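Local coordinates for protein Plm1 (Streptomyces sp. HK803, PDB 4HXY) that probably reduces, with NADPH, the beta-keto group of a polyketide intermediate in the first module of phoslactomycin biosynthesis, at residues A213-S224 against A241-V250; P312-I323 against K354-W364. All coordinates share one frame; numbering follows the deposited sequence.

Overall arrangement
Contact 1 comes first along the chain: strand 215-220 runs out, helix 229-237 carries the chain back, and strand 242-247 returns alongside it, closing a beta-alpha-beta crossover. Strand 270-275 follows, and contact 2 then closes a second and longer loop, in which strand 316-322 and strand 357-361 are joined through a connection containing helix 333-351. The two loops stand in series, neither nested nor crossed. Strands 189-193 and 270-275 lie between the two pairs in the parallel Rossmann sheet, and the contacts are about 18 Å apart, centre to centre. One NADPH bridges them: contact 1 receives its adenosine 2'-phosphate end, contact 2 its nicotinamide.

Contact 1. Residues A213-S224 against A241-V250; sequences ADRILLLSRQGS and ATAEAVAVDV. With NDP (NADPH dihydro-nicotinamide-adenine-dinucleotide phosphate), chain C.
Ala241 sets its methyl against the carbonyl oxygens of Ala213 and Asp214, where strands 215-220 and 242-247 begin a parallel pairing, the two ends of a beta-alpha-beta unit of the Rossmann fold. Thr242 N donates to Asp214 O, and its hydroxyl lies beside the aliphatic part of Arg215, Thr242 OG1 to Arg215 CG 3.3 Å, while the guanidinium of Arg215 goes on to a salt bridge with Glu266. Glu244 follows on the same face, its CG 3.4 Å from Leu217 CD2, the two chains side by side. Ala245 rests its methyl on the Gly223-Ser224 link, and Val246 CG2 packs on Leu219 CB. At Ala247 the backbone comes close to the CA of Gly223, which has positive phi and where a CB would clash with the Ala247 methyl. A chi1 of -177°, which turns CG away from the backbone N, lets Leu219 slant across to Val248, Leu219 CD1 to Val248 CB 3.9 Å, and lay CD2 against adenine C2A; an alanine here would probably leave Val248 and the adenine without this shared apolar partner. Asp249 OD1, also bonded to Thr251, accepts from adenine N6A. Val250 N donates to adenine N1A at 3.0 Å, almost straight at 178°. Arg221 places its guanidinium over N7A and bends at chi3, so that NE donates to O3X of the 2'-phosphate at 2.7 Å, while Gln222 NE2 donates to O1X.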
loop_
_atom_site.group_PDB
_atom_site.type_symbol
_atom_site.label_atom_id
_atom_site.label_comp_id
_atom_site.label_asym_id
_atom_site.label_seq_id
_atom_site.Cartn_x
_atom_site.Cartn_y
_atom_site.Cartn_z
ATOM N N ALA A 213 -15.672 -22.557 -10.566
ATOM C CA ALA A 213 -15.630 -21.617 -11.680
ATOM C C ALA A 213 -15.878 -22.285 -13.025
ATOM O O ALA A 213 -15.640 -23.487 -13.186
ATOM C CB ALA A 213 -14.283 -20.869 -11.716
ATOM N N ASP A 214 -16.324 -21.483 -13.993
ATOM C CA ASP A 214 -16.418 -21.933 -15.396
ATOM C C ASP A 214 -15.101 -21.764 -16.157
ATOM O O ASP A 214 -14.743 -22.622 -16.961
ATOM C CB ASP A 214 -17.506 -21.152 -16.136
ATOM C CG ASP A 214 -18.921 -21.538 -15.717
ATOM O OD1 ASP A 214 -19.126 -22.678 -15.214
ATOM O OD2 ASP A 214 -19.838 -20.677 -15.883
ATOM N N ARG A 215 -14.396 -20.660 -15.915
ATOM C CA ARG A 215 -13.207 -20.275 -16.687
ATOM C C ARG A 215 -12.187 -19.601 -15.792
ATOM O O ARG A 215 -12.550 -18.743 -14.999
ATOM C CB ARG A 215 -13.550 -19.272 -17.770
ATOM C CG ARG A 215 -14.493 -19.752 -18.793
ATOM C CD ARG A 215 -14.353 -18.888 -20.012
ATOM N NE ARG A 215 -15.450 -19.152 -20.936
ATOM C CZ ARG A 215 -15.573 -18.574 -22.118
ATOM N NH1 ARG A 215 -14.654 -17.698 -22.530
ATOM N NH2 ARG A 215 -16.613 -18.878 -22.880
ATOM N N ILE A 216 -10.927 -19.982 -15.949
ATOM C CA ILE A 216 -9.826 -19.350 -15.234
ATOM C C ILE A 216 -8.887 -18.730 -16.261
ATOM O O ILE A 216 -8.379 -19.423 -17.145
ATOM C CB ILE A 216 -9.094 -20.356 -14.334
ATOM C CG1 ILE A 216 -10.059 -20.928 -13.305
ATOM C CG2 ILE A 216 -7.903 -19.683 -13.622
ATOM C CD1 ILE A 216 -9.528 -22.148 -12.583
ATOM N N LEU A 217 -8.716 -17.417 -16.183
ATOM C CA LEU A 217 -7.859 -16.679 -17.109
ATOM C C LEU A 217 -6.647 -16.139 -16.350
ATOM O O LEU A 217 -6.793 -15.400 -15.363
ATOM C CB LEU A 217 -8.620 -15.534 -17.749
ATOM C CG LEU A 217 -9.798 -15.851 -18.687
ATOM C CD1 LEU A 217 -10.077 -14.631 -19.525
ATOM C CD2 LEU A 217 -9.494 -17.027 -19.593
ATOM N N LEU A 218 -5.461 -16.519 -16.824
ATOM C CA LEU A 218 -4.199 -16.102 -16.221
ATOM C C LEU A 218 -3.632 -15.017 -17.119
ATOM O O LEU A 218 -3.354 -15.254 -18.304
ATOM C CB LEU A 218 -3.226 -17.258 -16.125
ATOM C CG LEU A 218 -3.684 -18.535 -15.438
ATOM C CD1 LEU A 218 -2.524 -19.503 -15.448
ATOM C CD2 LEU A 218 -4.199 -18.303 -14.002
ATOM N N LEU A 219 -3.511 -13.813 -16.585
ATOM C CA LEU A 219 -3.084 -12.654 -17.389
ATOM C C LEU A 219 -1.702 -12.174 -16.959
ATOM O O LEU A 219 -1.445 -11.962 -15.772
ATOM C CB LEU A 219 -4.100 -11.520 -17.230
ATOM C CG LEU A 219 -3.887 -10.240 -18.042
ATOM C CD1 LEU A 219 -5.216 -9.552 -18.338
ATOM C CD2 LEU A 219 -2.967 -9.290 -17.275
ATOM N N SER A 220 -0.822 -11.984 -17.938
ATOM C CA SER A 220 0.538 -11.481 -17.682
ATOM C C SER A 220 1.062 -11.008 -19.020
ATOM O O SER A 220 0.451 -11.290 -20.044
ATOM C CB SER A 220 1.421 -12.538 -17.070
ATOM O OG SER A 220 1.706 -13.600 -17.980
ATOM N N ARG A 221 2.156 -10.253 -19.038
ATOM C CA ARG A 221 2.690 -9.813 -20.329
ATOM C C ARG A 221 3.188 -10.995 -21.158
ATOM O O ARG A 221 3.095 -10.971 -22.386
ATOM C CB ARG A 221 3.796 -8.798 -20.145
ATOM C CG ARG A 221 3.301 -7.484 -19.582
ATOM C CD ARG A 221 4.405 -6.646 -18.973
ATOM N NE ARG A 221 5.148 -7.337 -17.939
ATOM C CZ ARG A 221 6.172 -6.791 -17.284
ATOM N NH1 ARG A 221 6.541 -5.542 -17.553
ATOM N NH2 ARG A 221 6.835 -7.486 -16.380
ATOM N N GLN A 222 3.703 -12.014 -20.501
ATOM C CA GLN A 222 4.225 -13.187 -21.202
ATOM C C GLN A 222 3.129 -14.149 -21.612
ATOM O O GLN A 222 3.259 -14.834 -22.630
ATOM C CB GLN A 222 5.254 -13.912 -20.370
ATOM C CG GLN A 222 6.581 -13.179 -20.293
ATOM C CD GLN A 222 7.507 -13.808 -19.312
ATOM O OE1 GLN A 222 8.371 -14.615 -19.673
ATOM N NE2 GLN A 222 7.302 -13.493 -18.028
ATOM N N GLY A 223 2.067 -14.234 -20.822
ATOM C CA GLY A 223 0.948 -15.106 -21.179
ATOM C C GLY A 223 1.411 -16.547 -21.249
ATOM O O GLY A 223 2.138 -17.034 -20.384
ATOM N N SER A 224 1.030 -17.231 -22.321
ATOM C CA SER A 224 1.372 -18.635 -22.452
ATOM C C SER A 224 2.855 -18.857 -22.742
ATOM O O SER A 224 3.323 -19.990 -22.669
ATOM C CB SER A 224 0.534 -19.279 -23.554
ATOM O OG SER A 224 0.739 -18.626 -24.779
ATOM N N ALA A 241 -12.817 -26.450 -15.026
ATOM C CA ALA A 241 -12.918 -25.133 -15.645
ATOM C C ALA A 241 -12.020 -25.098 -16.873
ATOM O O ALA A 241 -10.998 -25.760 -16.914
ATOM C CB ALA A 241 -12.494 -24.034 -14.663
ATOM N N THR A 242 -12.387 -24.317 -17.873
ATOM C CA THR A 242 -11.462 -24.042 -18.941
ATOM C C THR A 242 -10.428 -23.069 -18.390
ATOM O O THR A 242 -10.677 -22.357 -17.421
ATOM C CB THR A 242 -12.161 -23.483 -20.195
ATOM O OG1 THR A 242 -12.640 -22.170 -19.960
ATOM C CG2 THR A 242 -13.332 -24.384 -20.619
ATOM N N ALA A 243 -9.250 -23.081 -18.966
ATOM C CA ALA A 243 -8.197 -22.175 -18.516
ATOM C C ALA A 243 -7.339 -21.780 -19.689
ATOM O O ALA A 243 -7.113 -22.580 -20.612
ATOM C CB ALA A 243 -7.360 -22.819 -17.483
ATOM N N GLU A 244 -6.859 -20.545 -19.644
ATOM C CA GLU A 244 -5.992 -20.033 -20.673
ATOM C C GLU A 244 -5.086 -18.994 -20.044
ATOM O O GLU A 244 -5.462 -18.358 -19.049
ATOM C CB GLU A 244 -6.805 -19.474 -21.845
ATOM C CG GLU A 244 -7.112 -18.007 -21.879
ATOM C CD GLU A 244 -7.709 -17.557 -23.237
ATOM O OE1 GLU A 244 -8.953 -17.598 -23.382
ATOM O OE2 GLU A 244 -6.935 -17.130 -24.143
ATOM N N ALA A 245 -3.896 -18.837 -20.611
ATOM C CA ALA A 245 -3.032 -17.716 -20.243
ATOM C C ALA A 245 -3.083 -16.721 -21.372
ATOM O O ALA A 245 -2.926 -17.098 -22.557
ATOM C CB ALA A 245 -1.615 -18.168 -19.954
ATOM N N VAL A 246 -3.405 -15.477 -21.051
ATOM C CA VAL A 246 -3.507 -14.424 -22.052
ATOM C C VAL A 246 -2.323 -13.461 -21.865
ATOM O O VAL A 246 -1.961 -13.133 -20.740
ATOM C CB VAL A 246 -4.867 -13.685 -22.050
ATOM C CG1 VAL A 246 -6.044 -14.674 -22.343
ATOM C CG2 VAL A 246 -5.125 -12.930 -20.739
ATOM N N ALA A 247 -1.723 -13.052 -22.985
ATOM C CA ALA A 247 -0.576 -12.162 -22.982
ATOM C C ALA A 247 -1.082 -10.730 -23.137
ATOM O O ALA A 247 -1.373 -10.243 -24.241
ATOM C CB ALA A 247 0.424 -12.562 -24.098
ATOM N N VAL A 248 -1.237 -10.045 -21.995
ATOM C CA VAL A 248 -1.842 -8.721 -21.931
ATOM C C VAL A 248 -1.140 -7.900 -20.849
ATOM O O VAL A 248 -0.861 -8.399 -19.781
ATOM C CB VAL A 248 -3.383 -8.771 -21.637
ATOM C CG1 VAL A 248 -3.979 -7.387 -21.442
ATOM C CG2 VAL A 248 -4.148 -9.472 -22.768
ATOM N N ASP A 249 -0.790 -6.670 -21.196
ATOM C CA ASP A 249 -0.324 -5.683 -20.216
ATOM C C ASP A 249 -1.540 -5.123 -19.456
ATOM O O ASP A 249 -2.427 -4.514 -20.038
ATOM C CB ASP A 249 0.400 -4.579 -20.988
ATOM C CG ASP A 249 1.051 -3.532 -20.099
ATOM O OD1 ASP A 249 0.734 -3.455 -18.910
ATOM O OD2 ASP A 249 1.893 -2.780 -20.639
ATOM N N VAL A 250 -1.541 -5.306 -18.137
ATOM C CA VAL A 250 -2.669 -4.929 -17.280
ATOM C C VAL A 250 -2.911 -3.414 -17.253
ATOM O O VAL A 250 -3.974 -2.967 -16.825
ATOM C CB VAL A 250 -2.495 -5.505 -15.840
ATOM C CG1 VAL A 250 -1.389 -4.752 -15.076
ATOM C CG2 VAL A 250 -3.832 -5.505 -15.084
HETATM P PA NDP C . 5.993 -12.774 -9.564
HETATM O O1A NDP C . 6.242 -14.244 -9.621
HETATM O O2A NDP C . 7.028 -11.852 -10.136
HETATM O O5B NDP C . 4.595 -12.455 -10.268
HETATM C C5B NDP C . 4.313 -11.151 -10.733
HETATM C C4B NDP C . 3.479 -11.268 -11.975
HETATM O O4B NDP C . 3.124 -9.986 -12.450
HETATM C C3B NDP C . 4.208 -11.935 -13.118
HETATM O O3B NDP C . 3.338 -12.954 -13.650
HETATM C C2B NDP C . 4.437 -10.843 -14.138
HETATM O O2B NDP C . 4.440 -11.502 -15.387
HETATM C C1B NDP C . 3.225 -9.960 -13.858
HETATM N N9A NDP C . 3.287 -8.592 -14.356
HETATM C C8A NDP C . 4.220 -7.618 -14.067
HETATM N N7A NDP C . 3.913 -6.501 -14.760
HETATM C C5A NDP C . 2.767 -6.741 -15.477
HETATM C C6A NDP C . 1.997 -5.976 -16.337
HETATM N N6A NDP C . 2.261 -4.713 -16.658
HETATM N N1A NDP C . 0.885 -6.564 -16.914
HETATM C C2A NDP C . 0.528 -7.873 -16.609
HETATM N N3A NDP C . 1.286 -8.642 -15.765
HETATM C C4A NDP C . 2.383 -8.061 -15.210
HETATM O O3 NDP C . 5.748 -12.288 -8.049
HETATM P PN NDP C . 4.901 -12.998 -6.913
HETATM O O1N NDP C . 5.820 -13.200 -5.770
HETATM O O2N NDP C . 4.092 -14.139 -7.385
HETATM O O5D NDP C . 3.961 -11.819 -6.383
HETATM C C5D NDP C . 2.742 -11.508 -7.007
HETATM C C4D NDP C . 2.084 -10.379 -6.232
HETATM O O4D NDP C . 2.076 -10.665 -4.844
HETATM C C3D NDP C . 2.826 -9.073 -6.389
HETATM O O3D NDP C . 1.914 -8.054 -6.667
HETATM C C2D NDP C . 3.475 -8.826 -5.043
HETATM O O2D NDP C . 3.650 -7.455 -4.751
HETATM C C1D NDP C . 2.538 -9.555 -4.103
HETATM N N1N NDP C . 3.231 -10.038 -2.900
HETATM C C2N NDP C . 4.110 -11.080 -2.970
HETATM C C3N NDP C . 4.901 -11.459 -1.884
HETATM C C7N NDP C . 5.795 -12.636 -1.941
HETATM O O7N NDP C . 6.346 -13.026 -0.740
HETATM N N7N NDP C . 6.126 -13.291 -3.043
HETATM C C4N NDP C . 4.538 -10.915 -0.529
HETATM C C5N NDP C . 3.556 -9.791 -0.561
HETATM C C6N NDP C . 2.930 -9.414 -1.726
HETATM P P2B NDP C . 4.973 -10.828 -16.736
HETATM O O1X NDP C . 4.946 -11.950 -17.749
HETATM O O2X NDP C . 6.391 -10.273 -16.544
HETATM O O3X NDP C . 4.107 -9.700 -17.119
#

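Contact 2. Residues P312-I323 against K354-W364; sequences PDLDDFVLFSSI and KRAVSVAWGPW. With NDP (NADPH dihydro-nicotinamide-adenine-dinucleotide phosphate), chain C.
Phe320 turns a ring face to the edge of Trp361: the indole NE1 sits 3.3 Å above the middle of the phenyl plane, and the planes meet at 64° in a T-shaped pair, centroids 4.4 Å apart. Trp361 is itself sandwiched, with Val359 CG1 over one face and Trp364 NE1 over the other, nearer the rim. Trp364 also lies crosswise to Phe320, its CZ2 touching CE2, and leans on helix 198-210. Phe320 and Trp361 stand on one face of strands 316-322 and 357-361, with Trp364 in the loop that follows; this parallel pair of the short-chain dehydrogenase Rossmann fold receives the nicotinamide at its C-terminal ends. Trp364 N donates to carboxamide O7N at 2.8 Å, and Ser321 O faces C6N. On the opposite face the hydroxyls of Ser321 and Ser358 are both hydrogen-bonded to Asp343. Toward the start of the strands, Asp316 and Arg355 run side by side with their planes 75° apart. In this salt bridge Arg355 NE and NH1 both grip Asp316 OD1, NH1 on its syn lone pair at 2.8 Å and NE from above the carboxylate plane. A bend at chi3 (63°) turns the guanidinium edge of Arg355 to the carboxylate, and NE also makes a weak bond to Asp315 O. Beyond it, Lys354 NZ donates to Pro312 O at 2.7 Å.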
loop_
_atom_site.group_PDB
_atom_site.type_symbol
_atom_site.label_atom_id
_atom_site.label_comp_id
_atom_site.label_asym_id
_atom_site.label_seq_id
_atom_site.Cartn_x
_atom_site.Cartn_y
_atom_site.Cartn_z
ATOM N N PRO A 312 -17.101 -2.663 -12.934
ATOM C CA PRO A 312 -17.905 -2.159 -11.805
ATOM C C PRO A 312 -18.762 -3.191 -11.085
ATOM O O PRO A 312 -19.169 -2.933 -9.949
ATOM C CB PRO A 312 -18.833 -1.136 -12.470
ATOM C CG PRO A 312 -18.941 -1.587 -13.890
ATOM C CD PRO A 312 -17.573 -2.132 -14.227
ATOM N N ASP A 313 -19.037 -4.324 -11.738
ATOM C CA ASP A 313 -19.942 -5.345 -11.224
ATOM C C ASP A 313 -19.169 -6.658 -11.085
ATOM O O ASP A 313 -19.006 -7.395 -12.059
ATOM C CB ASP A 313 -21.131 -5.534 -12.186
ATOM C CG ASP A 313 -21.845 -4.225 -12.510
ATOM O OD1 ASP A 313 -22.042 -3.419 -11.575
ATOM O OD2 ASP A 313 -22.192 -3.991 -13.700
ATOM N N LEU A 314 -18.630 -6.916 -9.903
ATOM C CA LEU A 314 -17.900 -8.163 -9.637
ATOM C C LEU A 314 -18.380 -8.771 -8.338
ATOM O O LEU A 314 -18.786 -8.044 -7.418
ATOM C CB LEU A 314 -16.401 -7.909 -9.496
ATOM C CG LEU A 314 -15.675 -7.353 -10.713
ATOM C CD1 LEU A 314 -14.260 -6.876 -10.333
ATOM C CD2 LEU A 314 -15.646 -8.416 -11.807
ATOM N N ASP A 315 -18.299 -10.096 -8.260
ATOM C CA ASP A 315 -18.525 -10.848 -7.033
ATOM C C ASP A 315 -17.410 -10.585 -6.016
ATOM O O ASP A 315 -17.655 -10.597 -4.800
ATOM C CB ASP A 315 -18.557 -12.361 -7.307
ATOM C CG ASP A 315 -19.770 -12.803 -8.142
ATOM O OD1 ASP A 315 -20.770 -12.076 -8.166
ATOM O OD2 ASP A 315 -19.713 -13.896 -8.750
ATOM N N ASP A 316 -16.183 -10.443 -6.527
ATOM C CA ASP A 316 -14.996 -10.224 -5.716
ATOM C C ASP A 316 -13.924 -9.472 -6.486
ATOM O O ASP A 316 -13.763 -9.662 -7.693
ATOM C CB ASP A 316 -14.431 -11.562 -5.217
ATOM C CG ASP A 316 -15.168 -12.070 -4.015
ATOM O OD1 ASP A 316 -15.239 -11.328 -3.000
ATOM O OD2 ASP A 316 -15.701 -13.202 -4.097
ATOM N N PHE A 317 -13.207 -8.624 -5.766
ATOM C CA PHE A 317 -12.114 -7.823 -6.307
ATOM C C PHE A 317 -11.022 -7.868 -5.254
ATOM O O PHE A 317 -11.132 -7.191 -4.221
ATOM C CB PHE A 317 -12.632 -6.400 -6.532
ATOM C CG PHE A 317 -11.664 -5.456 -7.191
ATOM C CD1 PHE A 317 -11.598 -5.349 -8.561
ATOM C CD2 PHE A 317 -10.913 -4.589 -6.433
ATOM C CE1 PHE A 317 -10.741 -4.438 -9.178
ATOM C CE2 PHE A 317 -10.057 -3.662 -7.046
ATOM C CZ PHE A 317 -9.961 -3.609 -8.418
ATOM N N VAL A 318 -10.007 -8.691 -5.517
ATOM C CA VAL A 318 -9.028 -9.095 -4.518
ATOM C C VAL A 318 -7.676 -8.541 -4.924
ATOM O O VAL A 318 -7.143 -8.888 -5.976
ATOM C CB VAL A 318 -8.946 -10.620 -4.378
ATOM C CG1 VAL A 318 -7.975 -11.031 -3.257
ATOM C CG2 VAL A 318 -10.350 -11.192 -4.085
ATOM N N LEU A 319 -7.136 -7.682 -4.081
ATOM C CA LEU A 319 -5.818 -7.071 -4.339
ATOM C C LEU A 319 -4.722 -7.697 -3.470
ATOM O O LEU A 319 -4.882 -7.828 -2.268
ATOM C CB LEU A 319 -5.906 -5.563 -4.093
ATOM C CG LEU A 319 -7.000 -4.844 -4.890
ATOM C CD1 LEU A 319 -7.073 -3.354 -4.524
ATOM C CD2 LEU A 319 -6.813 -5.005 -6.380
ATOM N N PHE A 320 -3.620 -8.117 -4.094
ATOM C CA PHE A 320 -2.478 -8.633 -3.354
ATOM C C PHE A 320 -1.514 -7.499 -3.043
ATOM O O PHE A 320 -0.753 -7.033 -3.908
ATOM C CB PHE A 320 -1.798 -9.741 -4.140
ATOM C CG PHE A 320 -2.376 -11.108 -3.900
ATOM C CD1 PHE A 320 -3.703 -11.296 -3.560
ATOM C CD2 PHE A 320 -1.549 -12.214 -3.965
ATOM C CE1 PHE A 320 -4.216 -12.570 -3.307
ATOM C CE2 PHE A 320 -2.043 -13.496 -3.703
ATOM C CZ PHE A 320 -3.382 -13.676 -3.393
ATOM N N SER A 321 -1.598 -7.027 -1.804
ATOM C CA SER A 321 -0.742 -6.001 -1.303
ATOM C C SER A 321 0.395 -6.613 -0.472
ATOM O O SER A 321 0.625 -7.815 -0.527
ATOM C CB SER A 321 -1.589 -4.996 -0.510
ATOM O OG SER A 321 -0.825 -3.887 -0.098
ATOM N N SER A 322 1.088 -5.791 0.297
ATOM C CA SER A 322 2.300 -6.209 1.007
ATOM C C SER A 322 2.448 -5.445 2.305
ATOM O O SER A 322 2.033 -4.279 2.379
ATOM C CB SER A 322 3.543 -5.920 0.167
ATOM O OG SER A 322 4.732 -6.200 0.910
ATOM N N ILE A 323 3.072 -6.094 3.295
ATOM C CA ILE A 323 3.570 -5.400 4.512
ATOM C C ILE A 323 4.415 -4.163 4.173
ATOM O O ILE A 323 4.492 -3.225 4.951
ATOM C CB ILE A 323 4.346 -6.355 5.426
ATOM C CG1 ILE A 323 5.444 -7.097 4.653
ATOM C CG2 ILE A 323 3.347 -7.324 6.085
ATOM C CD1 ILE A 323 6.440 -7.851 5.531
ATOM N N LYS A 354 -19.262 -1.512 -3.501
ATOM C CA LYS A 354 -18.761 -2.667 -4.240
ATOM C C LYS A 354 -17.858 -3.526 -3.360
ATOM O O LYS A 354 -17.232 -3.019 -2.436
ATOM C CB LYS A 354 -17.985 -2.203 -5.451
ATOM C CG LYS A 354 -18.816 -1.427 -6.486
ATOM C CD LYS A 354 -17.933 -0.908 -7.596
ATOM C CE LYS A 354 -18.678 0.039 -8.537
ATOM N NZ LYS A 354 -19.978 -0.529 -9.024
ATOM N N ARG A 355 -17.809 -4.823 -3.632
ATOM C CA ARG A 355 -16.922 -5.714 -2.885
ATOM C C ARG A 355 -15.465 -5.476 -3.260
ATOM O O ARG A 355 -15.150 -5.244 -4.422
ATOM C CB ARG A 355 -17.303 -7.189 -3.104
ATOM C CG ARG A 355 -18.486 -7.606 -2.205
ATOM C CD ARG A 355 -18.885 -9.034 -2.390
ATOM N NE ARG A 355 -17.823 -9.953 -2.007
ATOM C CZ ARG A 355 -17.566 -10.361 -0.770
ATOM N NH1 ARG A 355 -16.569 -11.221 -0.569
ATOM N NH2 ARG A 355 -18.286 -9.930 0.263
ATOM N N ALA A 356 -14.598 -5.484 -2.245
ATOM C CA ALA A 356 -13.149 -5.373 -2.452
ATOM C C ALA A 356 -12.412 -5.723 -1.189
ATOM O O ALA A 356 -12.850 -5.379 -0.099
ATOM C CB ALA A 356 -12.745 -3.969 -2.898
ATOM N N VAL A 357 -11.306 -6.446 -1.322
ATOM C CA VAL A 357 -10.373 -6.638 -0.228
ATOM C C VAL A 357 -8.942 -6.521 -0.726
ATOM O O VAL A 357 -8.616 -7.016 -1.807
ATOM C CB VAL A 357 -10.575 -7.963 0.495
ATOM C CG1 VAL A 357 -10.378 -9.196 -0.454
ATOM C CG2 VAL A 357 -9.667 -8.014 1.786
ATOM N N SER A 358 -8.108 -5.863 0.080
ATOM C CA SER A 358 -6.678 -5.805 -0.165
ATOM C C SER A 358 -5.989 -6.521 0.966
ATOM O O SER A 358 -6.109 -6.108 2.124
ATOM C CB SER A 358 -6.202 -4.364 -0.233
ATOM O OG SER A 358 -4.817 -4.295 -0.563
ATOM N N VAL A 359 -5.282 -7.599 0.664
ATOM C CA VAL A 359 -4.570 -8.327 1.721
ATOM C C VAL A 359 -3.112 -7.909 1.656
ATOM O O VAL A 359 -2.462 -8.116 0.627
ATOM C CB VAL A 359 -4.662 -9.859 1.557
ATOM C CG1 VAL A 359 -3.909 -10.572 2.666
ATOM C CG2 VAL A 359 -6.124 -10.335 1.576
ATOM N N ALA A 360 -2.612 -7.345 2.759
ATOM C CA ALA A 360 -1.208 -6.923 2.854
ATOM C C ALA A 360 -0.410 -8.117 3.374
ATOM O O ALA A 360 -0.315 -8.362 4.569
ATOM C CB ALA A 360 -1.091 -5.712 3.746
ATOM N N TRP A 361 0.117 -8.898 2.444
ATOM C CA TRP A 361 0.871 -10.086 2.769
ATOM C C TRP A 361 2.311 -9.828 3.262
ATOM O O TRP A 361 3.064 -9.007 2.699
ATOM C CB TRP A 361 1.012 -10.935 1.520
ATOM C CG TRP A 361 -0.268 -11.393 0.924
ATOM C CD1 TRP A 361 -0.816 -10.992 -0.257
ATOM C CD2 TRP A 361 -1.100 -12.436 1.418
ATOM N NE1 TRP A 361 -1.966 -11.684 -0.499
ATOM C CE2 TRP A 361 -2.162 -12.580 0.517
ATOM C CE3 TRP A 361 -1.069 -13.220 2.553
ATOM C CZ2 TRP A 361 -3.188 -13.506 0.718
ATOM C CZ3 TRP A 361 -2.059 -14.154 2.748
ATOM C CH2 TRP A 361 -3.121 -14.280 1.841
ATOM N N GLY A 362 2.698 -10.593 4.271
ATOM C CA GLY A 362 4.109 -10.897 4.469
ATOM C C GLY A 362 4.649 -11.818 3.396
ATOM O O GLY A 362 3.941 -12.209 2.471
ATOM N N PRO A 363 5.928 -12.191 3.514
ATOM C CA PRO A 363 6.545 -13.029 2.516
ATOM C C PRO A 363 5.862 -14.380 2.460
ATOM O O PRO A 363 5.390 -14.890 3.486
ATOM C CB PRO A 363 7.992 -13.155 3.000
ATOM C CG PRO A 363 7.941 -12.833 4.460
ATOM C CD PRO A 363 6.861 -11.818 4.591
ATOM N N TRP A 364 5.784 -14.933 1.252
ATOM C CA TRP A 364 5.328 -16.305 1.040
ATOM C C TRP A 364 6.491 -17.222 0.722
ATOM O O TRP A 364 7.450 -16.833 0.062
ATOM C CB TRP A 364 4.444 -16.373 -0.195
ATOM C CG TRP A 364 3.041 -15.825 -0.082
ATOM C CD1 TRP A 364 2.641 -14.625 0.461
ATOM C CD2 TRP A 364 1.870 -16.426 -0.637
ATOM N NE1 TRP A 364 1.281 -14.469 0.298
ATOM C CE2 TRP A 364 0.786 -15.554 -0.383
ATOM C CE3 TRP A 364 1.629 -17.624 -1.306
ATOM C CZ2 TRP A 364 -0.514 -15.855 -0.767
ATOM C CZ3 TRP A 364 0.325 -17.910 -1.720
ATOM C CH2 TRP A 364 -0.728 -17.026 -1.442
HETATM P PA NDP C . 5.993 -12.774 -9.564
HETATM O O1A NDP C . 6.242 -14.244 -9.621
HETATM O O2A NDP C . 7.028 -11.852 -10.136
HETATM O O5B NDP C . 4.595 -12.455 -10.268
HETATM C C5B NDP C . 4.313 -11.151 -10.733
HETATM C C4B NDP C . 3.479 -11.268 -11.975
HETATM O O4B NDP C . 3.124 -9.986 -12.450
HETATM C C3B NDP C . 4.208 -11.935 -13.118
HETATM O O3B NDP C . 3.338 -12.954 -13.650
HETATM C C2B NDP C . 4.437 -10.843 -14.138
HETATM O O2B NDP C . 4.440 -11.502 -15.387
HETATM C C1B NDP C . 3.225 -9.960 -13.858
HETATM N N9A NDP C . 3.287 -8.592 -14.356
HETATM C C8A NDP C . 4.220 -7.618 -14.067
HETATM N N7A NDP C . 3.913 -6.501 -14.760
HETATM C C5A NDP C . 2.767 -6.741 -15.477
HETATM C C6A NDP C . 1.997 -5.976 -16.337
HETATM N N6A NDP C . 2.261 -4.713 -16.658
HETATM N N1A NDP C . 0.885 -6.564 -16.914
HETATM C C2A NDP C . 0.528 -7.873 -16.609
HETATM N N3A NDP C . 1.286 -8.642 -15.765
HETATM C C4A NDP C . 2.383 -8.061 -15.210
HETATM O O3 NDP C . 5.748 -12.288 -8.049
HETATM P PN NDP C . 4.901 -12.998 -6.913
HETATM O O1N NDP C . 5.820 -13.200 -5.770
HETATM O O2N NDP C . 4.092 -14.139 -7.385
HETATM O O5D NDP C . 3.961 -11.819 -6.383
HETATM C C5D NDP C . 2.742 -11.508 -7.007
HETATM C C4D NDP C . 2.084 -10.379 -6.232
HETATM O O4D NDP C . 2.076 -10.665 -4.844
HETATM C C3D NDP C . 2.826 -9.073 -6.389
HETATM O O3D NDP C . 1.914 -8.054 -6.667
HETATM C C2D NDP C . 3.475 -8.826 -5.043
HETATM O O2D NDP C . 3.650 -7.455 -4.751
HETATM C C1D NDP C . 2.538 -9.555 -4.103
HETATM N N1N NDP C . 3.231 -10.038 -2.900
HETATM C C2N NDP C . 4.110 -11.080 -2.970
HETATM C C3N NDP C . 4.901 -11.459 -1.884
HETATM C C7N NDP C . 5.795 -12.636 -1.941
HETATM O O7N NDP C . 6.346 -13.026 -0.740
HETATM N N7N NDP C . 6.126 -13.291 -3.043
HETATM C C4N NDP C . 4.538 -10.915 -0.529
HETATM C C5N NDP C . 3.556 -9.791 -0.561
HETATM C C6N NDP C . 2.930 -9.414 -1.726
HETATM P P2B NDP C . 4.973 -10.828 -16.736
HETATM O O1X NDP C . 4.946 -11.950 -17.749
HETATM O O2X NDP C . 6.391 -10.273 -16.544
HETATM O O3X NDP C . 4.107 -9.700 -17.119
HETATM O O HOH W 1 -16.657 -5.879 -6.578
HETATM O O HOH W 2 -19.733 -6.223 -5.375
#